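Local coordinates for protein putative dehydrogenase (PDB 6UUG) that acts as the flavin-dependent oxygenase component (MsuC) of a two-component system, a methanesulfinate monooxygenase of bacterial sulfur assimilation, at residues A83-T88 and E323-G328; R248-Q253 and E334-L339. One frame throughout, in Å; residues are numbered along the deposited sequence.

Contact 1: A83-T88 and E323-G328; sequences ARWSET and EAWAKG
Trp-85 and Trp-325 carry the whole contact. They meet as a T-shaped (edge-to-face) pair, with the pyrrole edge of Trp-85 directed at the benzene part of Trp-325. The planes are turned 74° apart and the two ring centroids lie 4.5 Å from each other. Trp-85 NE1 comes over the face, 3.4 Å from Trp-325 CE3, while Trp-85 CD1 packs 3.7 Å from Trp-325 CD2. Tryptophan suits both places: one indole offers its N-H edge, the other a broad electron-rich face, which probably makes the approach favourable. With CG anti to the backbone N (chi1 -177°), the Trp-325 ring swings off its helix to meet this edge.

Toward solvent nothing else of 83-88 reaches 323-328; there Arg-84, the exposed N-cap residue, turns to its own segment, its backbone N bonding to Glu-87 OE2 (2.8 Å). That oxygen also lies over its guanidinium face, an attraction of charge alone. Both residues were modelled in two conformers, so this pairing is less firmly defined.

Helix 85-96 thus starts beside the C-terminal end of helix 294-327. Trp-85 also rests on Ala-114 of helix 100-119, and both indoles pack against helix 247-277.

Contact 2: R248-Q253 and E334-L339; sequences RPLIAQ and EERGHL
Leu-250 lies against the flat end of Arg-336, two buried side chains that bridge helices whose segment axes stay 11.0 Å apart. The Arg-336 CB points past the facing helix rather than at it, and the chain has to turn before it makes contact. The first torsion sets CG beside the carbonyl carbon, and a bend at chi2 (-91°) folds the rest of the chain across toward helix 247-277. From there the methyl Leu-250 CD1 is met step by step: CG of Arg-336 passes it at 4.0 Å, CD draws slightly closer, and NE approaches Leu-250 CD1 to 3.5 Å. CZ then sits 3.8 Å from Leu-250 CG, so the branched leucine end covers one face of the guanidinium. At the tip, Arg-336 NH2 has Pro-249 CG beside it, in the guanidinium plane, at 3.4 Å.

An arginine suits this buried place because its flat faces accept apolar neighbours while its N-H groups serve polar partners: NH2 forms a salt bridge with the C-terminal carboxylate at Ser-415 OXT and a hydrogen bond with Cys-246 O, and NE and NH1 are hydrogen-bonded as well. These bonds should fix the group's rotation and balance its charge. One turn on, Leu-339 adds an apolar contact, its CD2 lying 4.0 Å from Leu-250 CD1.

The two helices run in nearly the same direction, at an angle of 18°, as expected when an intervening helix, 294-327, carries the chain back between them. Such parallel first and third helices belong to the up-and-down helical bundle that forms the C-terminal domain of the acyl-CoA dehydrogenase fold.

How the contacts relate
From the N terminus the four segments come in the order 83-88, 248-253, 323-328 and 334-339, so the two contacts cross rather than nest. Contact 1 closes the longer loop, 234 residues holding the strands of the middle of the chain; it joins the N-terminal helical part to helix 294-327. Contact 2 closes an 80-residue, strand-free loop and links helix 247-277 to helix 333-360. Their centres lie about 12 Å apart, and they meet directly. Near the turn between helices 294-327 and 333-360, Lys-327 NZ forms a salt bridge with Glu-335 OE2 at 2.9 Å. Separately, on the side of helix 247-277, Trp-325 CZ3 lies 3.8 Å from Ile-251 CD1.

Contact 1: A83-T88 and E323-G328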
ATOM      1  N   ALA A  83     -32.013 -18.422 -17.031  1.00 31.44           N
ATOM      2  CA  ALA A  83     -31.089 -18.253 -15.909  1.00 32.01           C
ATOM      3  C   ALA A  83     -31.374 -16.963 -15.146  1.00 30.27           C
ATOM      4  O   ALA A  83     -31.832 -15.969 -15.717  1.00 31.13           O
ATOM      5  CB  ALA A  83     -29.638 -18.231 -16.397  1.00 31.28           C
ATOM      6  N   ARG A  84     -31.098 -16.988 -13.840  1.00 31.33           N
ATOM      7  CA  ARG A  84     -31.066 -15.748 -13.082  0.50 31.42           C
ATOM      8  C   ARG A  84     -29.801 -14.968 -13.431  1.00 28.38           C
ATOM      9  O   ARG A  84     -28.835 -15.515 -13.961  1.00 29.35           O
ATOM     10  CB  ARG A  84     -31.111 -16.015 -11.578  0.50 31.92           C
ATOM     11  CG  ARG A  84     -32.425 -16.645 -11.091  0.50 33.01           C
ATOM     12  CD  ARG A  84     -32.271 -17.186  -9.675  0.50 37.74           C
ATOM     13  NE  ARG A  84     -30.999 -17.882  -9.491  0.50 35.26           N
ATOM     14  CZ  ARG A  84     -30.816 -19.190  -9.648  0.50 41.06           C
ATOM     15  NH1 ARG A  84     -29.612 -19.715  -9.456  0.50 36.31           N
ATOM     16  NH2 ARG A  84     -31.829 -19.977 -10.002  0.50 41.93           N
ATOM     17  N   TRP A  85     -29.832 -13.669 -13.141  1.00 29.38           N
ATOM     18  CA  TRP A  85     -28.670 -12.824 -13.445  1.00 28.37           C
ATOM     19  C   TRP A  85     -27.400 -13.360 -12.806  1.00 27.15           C
ATOM     20  O   TRP A  85     -26.324 -13.305 -13.410  1.00 30.59           O
ATOM     21  CB  TRP A  85     -28.929 -11.384 -12.995  1.00 26.47           C
ATOM     22  CG  TRP A  85     -29.643 -10.654 -14.085  1.00 30.95           C
ATOM     23  CD1 TRP A  85     -30.935 -10.213 -14.075  1.00 33.41           C
ATOM     24  CD2 TRP A  85     -29.121 -10.352 -15.387  1.00 30.94           C
ATOM     25  NE1 TRP A  85     -31.243  -9.633 -15.285  1.00 33.25           N
ATOM     26  CE2 TRP A  85     -30.150  -9.711 -16.109  1.00 33.31           C
ATOM     27  CE3 TRP A  85     -27.880 -10.553 -16.007  1.00 28.35           C
ATOM     28  CZ2 TRP A  85     -29.976  -9.264 -17.413  1.00 34.58           C
ATOM     29  CZ3 TRP A  85     -27.710 -10.106 -17.324  1.00 33.93           C
ATOM     30  CH2 TRP A  85     -28.758  -9.473 -18.004  1.00 33.96           C
ATOM     31  N   SER A  86     -27.486 -13.845 -11.567  1.00 27.56           N
ATOM     32  CA  SER A  86     -26.278 -14.377 -10.937  1.00 28.52           C
ATOM     33  C   SER A  86     -25.669 -15.523 -11.747  1.00 31.60           C
ATOM     34  O   SER A  86     -24.440 -15.660 -11.790  1.00 27.23           O
ATOM     35  CB  SER A  86     -26.584 -14.830  -9.503  1.00 32.70           C
ATOM     36  OG  SER A  86     -27.528 -15.901  -9.499  1.00 30.90           O
ATOM     37  N   GLU A  87     -26.501 -16.353 -12.408  1.00 27.54           N
ATOM     38  CA  GLU A  87     -25.969 -17.445 -13.224  0.54 28.68           C
ATOM     39  C   GLU A  87     -25.389 -16.933 -14.536  1.00 30.06           C
ATOM     40  O   GLU A  87     -24.339 -17.407 -14.982  1.00 29.11           O
ATOM     41  CB  GLU A  87     -27.064 -18.473 -13.524  0.54 30.11           C
ATOM     42  CG  GLU A  87     -27.767 -19.058 -12.329  0.54 31.95           C
ATOM     43  CD  GLU A  87     -28.947 -19.926 -12.762  0.54 33.29           C
ATOM     44  OE1 GLU A  87     -28.725 -21.107 -13.117  0.54 40.68           O
ATOM     45  OE2 GLU A  87     -30.087 -19.417 -12.784  0.54 29.77           O
ATOM     46  N   THR A  88     -26.073 -15.989 -15.181  1.00 28.68           N
ATOM     47  CA  THR A  88     -25.541 -15.387 -16.395  1.00 31.03           C
ATOM     48  C   THR A  88     -24.193 -14.732 -16.128  1.00 28.21           C
ATOM     49  O   THR A  88     -23.244 -14.905 -16.902  1.00 28.92           O
ATOM     50  CB  THR A  88     -26.527 -14.362 -16.935  1.00 28.45           C
ATOM     51  OG1 THR A  88     -27.765 -15.022 -17.276  1.00 30.89           O
ATOM     52  CG2 THR A  88     -25.964 -13.676 -18.151  1.00 30.50           C
ATOM     53  N   GLU A 323     -32.488 -10.510  -6.446  1.00 30.95           N
ATOM     54  CA  GLU A 323     -33.640 -10.137  -5.623  1.00 30.98           C
ATOM     55  C   GLU A 323     -34.307  -8.871  -6.148  1.00 33.87           C
ATOM     56  O   GLU A 323     -35.541  -8.786  -6.191  1.00 33.40           O
ATOM     57  CB  GLU A 323     -33.207  -9.976  -4.155  1.00 33.51           C
ATOM     58  CG  GLU A 323     -32.760 -11.299  -3.517  1.00 36.07           C
ATOM     59  CD  GLU A 323     -32.021 -11.158  -2.180  1.00 50.68           C
ATOM     60  OE1 GLU A 323     -31.850 -10.024  -1.669  1.00 50.11           O
ATOM     61  OE2 GLU A 323     -31.600 -12.207  -1.639  1.00 54.68           O
ATOM     62  N   ALA A 324     -33.513  -7.891  -6.597  1.00 30.59           N
ATOM     63  CA  ALA A 324     -34.089  -6.668  -7.151  1.00 29.80           C
ATOM     64  C   ALA A 324     -34.830  -6.940  -8.456  1.00 34.01           C
ATOM     65  O   ALA A 324     -35.937  -6.425  -8.667  1.00 35.61           O
ATOM     66  CB  ALA A 324     -32.988  -5.615  -7.380  1.00 29.54           C
ATOM     67  N   TRP A 325     -34.211  -7.712  -9.360  1.00 29.82           N
ATOM     68  CA  TRP A 325     -34.835  -8.034 -10.639  1.00 29.95           C
ATOM     69  C   TRP A 325     -36.188  -8.700 -10.430  1.00 33.82           C
ATOM     70  O   TRP A 325     -37.154  -8.416 -11.153  1.00 34.21           O
ATOM     71  CB  TRP A 325     -33.916  -8.950 -11.447  1.00 33.49           C
ATOM     72  CG  TRP A 325     -34.427  -9.283 -12.805  1.00 31.47           C
ATOM     73  CD1 TRP A 325     -35.206 -10.370 -13.153  1.00 32.09           C
ATOM     74  CD2 TRP A 325     -34.225  -8.534 -14.007  1.00 29.84           C
ATOM     75  NE1 TRP A 325     -35.486 -10.330 -14.500  1.00 35.54           N
ATOM     76  CE2 TRP A 325     -34.904  -9.211 -15.044  1.00 34.54           C
ATOM     77  CE3 TRP A 325     -33.548  -7.343 -14.308  1.00 30.16           C
ATOM     78  CZ2 TRP A 325     -34.903  -8.752 -16.356  1.00 35.40           C
ATOM     79  CZ3 TRP A 325     -33.538  -6.896 -15.622  1.00 31.03           C
ATOM     80  CH2 TRP A 325     -34.217  -7.595 -16.627  1.00 36.83           C
ATOM     81  N   ALA A 326     -36.275  -9.580  -9.433  1.00 30.43           N
ATOM     82  CA  ALA A 326     -37.517 -10.318  -9.188  1.00 31.83           C
ATOM     83  C   ALA A 326     -38.668  -9.415  -8.766  1.00 41.65           C
ATOM     84  O   ALA A 326     -39.835  -9.822  -8.878  1.00 40.97           O
ATOM     85  CB  ALA A 326     -37.284 -11.391  -8.126  1.00 33.72           C
ATOM     86  N   LYS A 327     -38.383  -8.207  -8.280  1.00 35.97           N
ATOM     87  CA  LYS A 327     -39.453  -7.290  -7.900  1.00 36.34           C
ATOM     88  C   LYS A 327     -40.064  -6.586  -9.099  1.00 40.47           C
ATOM     89  O   LYS A 327     -41.186  -6.073  -8.998  1.00 41.39           O
ATOM     90  CB  LYS A 327     -38.941  -6.270  -6.882  1.00 40.13           C
ATOM     91  CG  LYS A 327     -38.416  -6.967  -5.631  1.00 43.87           C
ATOM     92  CD  LYS A 327     -38.574  -6.145  -4.381  1.00 44.82           C
ATOM     93  CE  LYS A 327     -38.096  -6.944  -3.177  1.00 40.12           C
ATOM     94  NZ  LYS A 327     -36.766  -7.583  -3.449  1.00 47.61           N
ATOM     95  N   GLY A 328     -39.368  -6.568 -10.229  1.00 37.38           N
ATOM     96  CA  GLY A 328     -39.881  -5.960 -11.430  1.00 37.41           C
ATOM     97  C   GLY A 328     -40.201  -4.495 -11.233  1.00 39.32           C
ATOM     98  O   GLY A 328     -39.533  -3.777 -10.477  1.00 39.07           O
TER

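Contact 2: R248-Q253 and E334-L339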
ATOM      1  N   ARG A 248     -30.550  -1.072 -15.449  1.00 30.95           N
ATOM      2  CA  ARG A 248     -29.710  -1.282 -16.628  1.00 32.07           C
ATOM      3  C   ARG A 248     -28.256  -0.888 -16.395  1.00 29.25           C
ATOM      4  O   ARG A 248     -27.364  -1.699 -16.696  1.00 29.55           O
ATOM      5  CB  ARG A 248     -30.307  -0.532 -17.828  1.00 32.98           C
ATOM      6  CG  ARG A 248     -29.756  -0.977 -19.185  1.00 31.70           C
ATOM      7  CD  ARG A 248     -28.524  -0.229 -19.621  1.00 35.28           C
ATOM      8  NE  ARG A 248     -28.096  -0.723 -20.922  1.00 36.16           N
ATOM      9  CZ  ARG A 248     -26.926  -0.462 -21.496  1.00 35.40           C
ATOM     10  NH1 ARG A 248     -26.031   0.312 -20.895  1.00 38.73           N
ATOM     11  NH2 ARG A 248     -26.655  -0.987 -22.683  1.00 37.68           N
ATOM     12  N   PRO A 249     -27.932   0.304 -15.887  1.00 29.94           N
ATOM     13  CA  PRO A 249     -26.508   0.604 -15.657  1.00 30.84           C
ATOM     14  C   PRO A 249     -25.881  -0.280 -14.593  1.00 28.88           C
ATOM     15  O   PRO A 249     -24.671  -0.536 -14.653  1.00 30.06           O
ATOM     16  CB  PRO A 249     -26.521   2.082 -15.235  1.00 34.11           C
ATOM     17  CG  PRO A 249     -27.903   2.312 -14.693  1.00 33.16           C
ATOM     18  CD  PRO A 249     -28.794   1.451 -15.542  1.00 30.58           C
ATOM     19  N   LEU A 250     -26.669  -0.758 -13.630  1.00 28.77           N
ATOM     20  CA  LEU A 250     -26.129  -1.617 -12.583  1.00 28.76           C
ATOM     21  C   LEU A 250     -25.773  -2.994 -13.136  1.00 28.19           C
ATOM     22  O   LEU A 250     -24.771  -3.592 -12.725  1.00 27.58           O
ATOM     23  CB  LEU A 250     -27.124  -1.712 -11.423  1.00 28.84           C
ATOM     24  CG  LEU A 250     -27.554  -0.381 -10.795  1.00 26.55           C
ATOM     25  CD1 LEU A 250     -28.408  -0.617  -9.557  1.00 27.48           C
ATOM     26  CD2 LEU A 250     -26.307   0.438 -10.426  1.00 30.61           C
ATOM     27  N   ILE A 251     -26.591  -3.516 -14.056  1.00 27.74           N
ATOM     28  CA  ILE A 251     -26.236  -4.750 -14.751  1.00 26.94           C
ATOM     29  C   ILE A 251     -24.932  -4.563 -15.527  1.00 27.03           C
ATOM     30  O   ILE A 251     -24.050  -5.425 -15.503  1.00 29.06           O
ATOM     31  CB  ILE A 251     -27.392  -5.199 -15.664  1.00 25.20           C
ATOM     32  CG1 ILE A 251     -28.583  -5.641 -14.804  1.00 26.89           C
ATOM     33  CG2 ILE A 251     -26.942  -6.336 -16.599  1.00 28.29           C
ATOM     34  CD1 ILE A 251     -29.902  -5.705 -15.596  1.00 31.32           C
ATOM     35  N   ALA A 252     -24.786  -3.432 -16.215  1.00 27.67           N
ATOM     36  CA  ALA A 252     -23.531  -3.156 -16.919  1.00 27.94           C
ATOM     37  C   ALA A 252     -22.343  -3.134 -15.957  1.00 28.26           C
ATOM     38  O   ALA A 252     -21.320  -3.781 -16.211  1.00 29.16           O
ATOM     39  CB  ALA A 252     -23.634  -1.832 -17.682  1.00 28.88           C
ATOM     40  N   GLN A 253     -22.466  -2.396 -14.845  1.00 27.78           N
ATOM     41  CA  GLN A 253     -21.384  -2.314 -13.865  1.00 28.26           C
ATOM     42  C   GLN A 253     -21.046  -3.678 -13.277  1.00 28.05           C
ATOM     43  O   GLN A 253     -19.868  -4.014 -13.120  1.00 27.55           O
ATOM     44  CB  GLN A 253     -21.765  -1.349 -12.744  1.00 30.12           C
ATOM     45  CG  GLN A 253     -21.856   0.101 -13.200  1.00 31.31           C
ATOM     46  CD  GLN A 253     -20.481   0.706 -13.435  1.00 38.37           C
ATOM     47  OE1 GLN A 253     -19.598   0.591 -12.585  1.00 36.55           O
ATOM     48  NE2 GLN A 253     -20.286   1.334 -14.602  1.00 41.40           N
ATOM     49  N   GLU A 334     -35.084   2.830  -3.029  1.00 38.68           N
ATOM     50  CA  GLU A 334     -34.180   2.500  -1.935  1.00 38.11           C
ATOM     51  C   GLU A 334     -33.451   1.191  -2.201  1.00 38.84           C
ATOM     52  O   GLU A 334     -32.227   1.104  -2.024  1.00 33.16           O
ATOM     53  CB  GLU A 334     -34.945   2.419  -0.616  1.00 42.05           C
ATOM     54  CG  GLU A 334     -34.041   2.149   0.574  1.00 51.95           C
ATOM     55  CD  GLU A 334     -34.794   2.084   1.893  1.00 65.71           C
ATOM     56  OE1 GLU A 334     -35.879   1.459   1.930  1.00 72.68           O
ATOM     57  OE2 GLU A 334     -34.300   2.661   2.888  1.00 72.92           O
ATOM     58  N   GLU A 335     -34.184   0.160  -2.630  1.00 32.57           N
ATOM     59  CA  GLU A 335     -33.545  -1.127  -2.903  1.00 34.71           C
ATOM     60  C   GLU A 335     -32.576  -1.017  -4.074  1.00 34.77           C
ATOM     61  O   GLU A 335     -31.487  -1.615  -4.046  1.00 33.02           O
ATOM     62  CB  GLU A 335     -34.600  -2.210  -3.171  1.00 35.38           C
ATOM     63  CG  GLU A 335     -33.969  -3.582  -3.375  1.00 34.13           C
ATOM     64  CD  GLU A 335     -34.970  -4.711  -3.456  1.00 41.90           C
ATOM     65  OE1 GLU A 335     -36.128  -4.522  -3.020  1.00 38.04           O
ATOM     66  OE2 GLU A 335     -34.593  -5.787  -3.962  1.00 35.56           O
ATOM     67  N   ARG A 336     -32.946  -0.253  -5.110  1.00 29.50           N
ATOM     68  CA  ARG A 336     -32.020  -0.002  -6.216  1.00 29.41           C
ATOM     69  C   ARG A 336     -30.734   0.646  -5.708  1.00 31.96           C
ATOM     70  O   ARG A 336     -29.632   0.265  -6.117  1.00 31.05           O
ATOM     71  CB  ARG A 336     -32.685   0.891  -7.271  1.00 32.51           C
ATOM     72  CG  ARG A 336     -31.916   1.007  -8.584  1.00 32.94           C
ATOM     73  CD  ARG A 336     -30.934   2.179  -8.583  1.00 32.76           C
ATOM     74  NE  ARG A 336     -30.329   2.295  -9.903  1.00 30.66           N
ATOM     75  CZ  ARG A 336     -29.244   2.999 -10.186  1.00 34.08           C
ATOM     76  NH1 ARG A 336     -28.614   3.686  -9.233  1.00 34.41           N
ATOM     77  NH2 ARG A 336     -28.789   3.002 -11.433  1.00 32.54           N
ATOM     78  N   GLY A 337     -30.859   1.648  -4.836  1.00 30.39           N
ATOM     79  CA  GLY A 337     -29.673   2.347  -4.345  1.00 31.52           C
ATOM     80  C   GLY A 337     -28.748   1.457  -3.536  1.00 30.31           C
ATOM     81  O   GLY A 337     -27.520   1.535  -3.671  1.00 32.84           O
ATOM     82  N   HIS A 338     -29.313   0.623  -2.665  1.00 29.66           N
ATOM     83  CA  HIS A 338     -28.487  -0.306  -1.894  1.00 32.19           C
ATOM     84  C   HIS A 338     -27.784  -1.302  -2.806  1.00 30.07           C
ATOM     85  O   HIS A 338     -26.627  -1.664  -2.562  1.00 28.24           O
ATOM     86  CB  HIS A 338     -29.339  -1.025  -0.844  1.00 34.06           C
ATOM     87  CG  HIS A 338     -29.685  -0.153   0.324  1.00 40.37           C
ATOM     88  ND1 HIS A 338     -30.701   0.774   0.286  1.00 56.27           N
ATOM     89  CD2 HIS A 338     -29.112  -0.031   1.544  1.00 52.46           C
ATOM     90  CE1 HIS A 338     -30.758   1.413   1.441  1.00 47.65           C
ATOM     91  NE2 HIS A 338     -29.807   0.941   2.223  1.00 52.38           N
ATOM     92  N   LEU A 339     -28.465  -1.765  -3.858  1.00 28.24           N
ATOM     93  CA  LEU A 339     -27.797  -2.604  -4.853  1.00 26.81           C
ATOM     94  C   LEU A 339     -26.649  -1.850  -5.520  1.00 26.53           C
ATOM     95  O   LEU A 339     -25.550  -2.390  -5.688  1.00 27.11           O
ATOM     96  CB  LEU A 339     -28.798  -3.081  -5.912  1.00 28.06           C
ATOM     97  CG  LEU A 339     -28.219  -3.870  -7.092  1.00 30.12           C
ATOM     98  CD1 LEU A 339     -27.497  -5.140  -6.637  1.00 26.38           C
ATOM     99  CD2 LEU A 339     -29.320  -4.219  -8.118  1.00 29.32           C
TER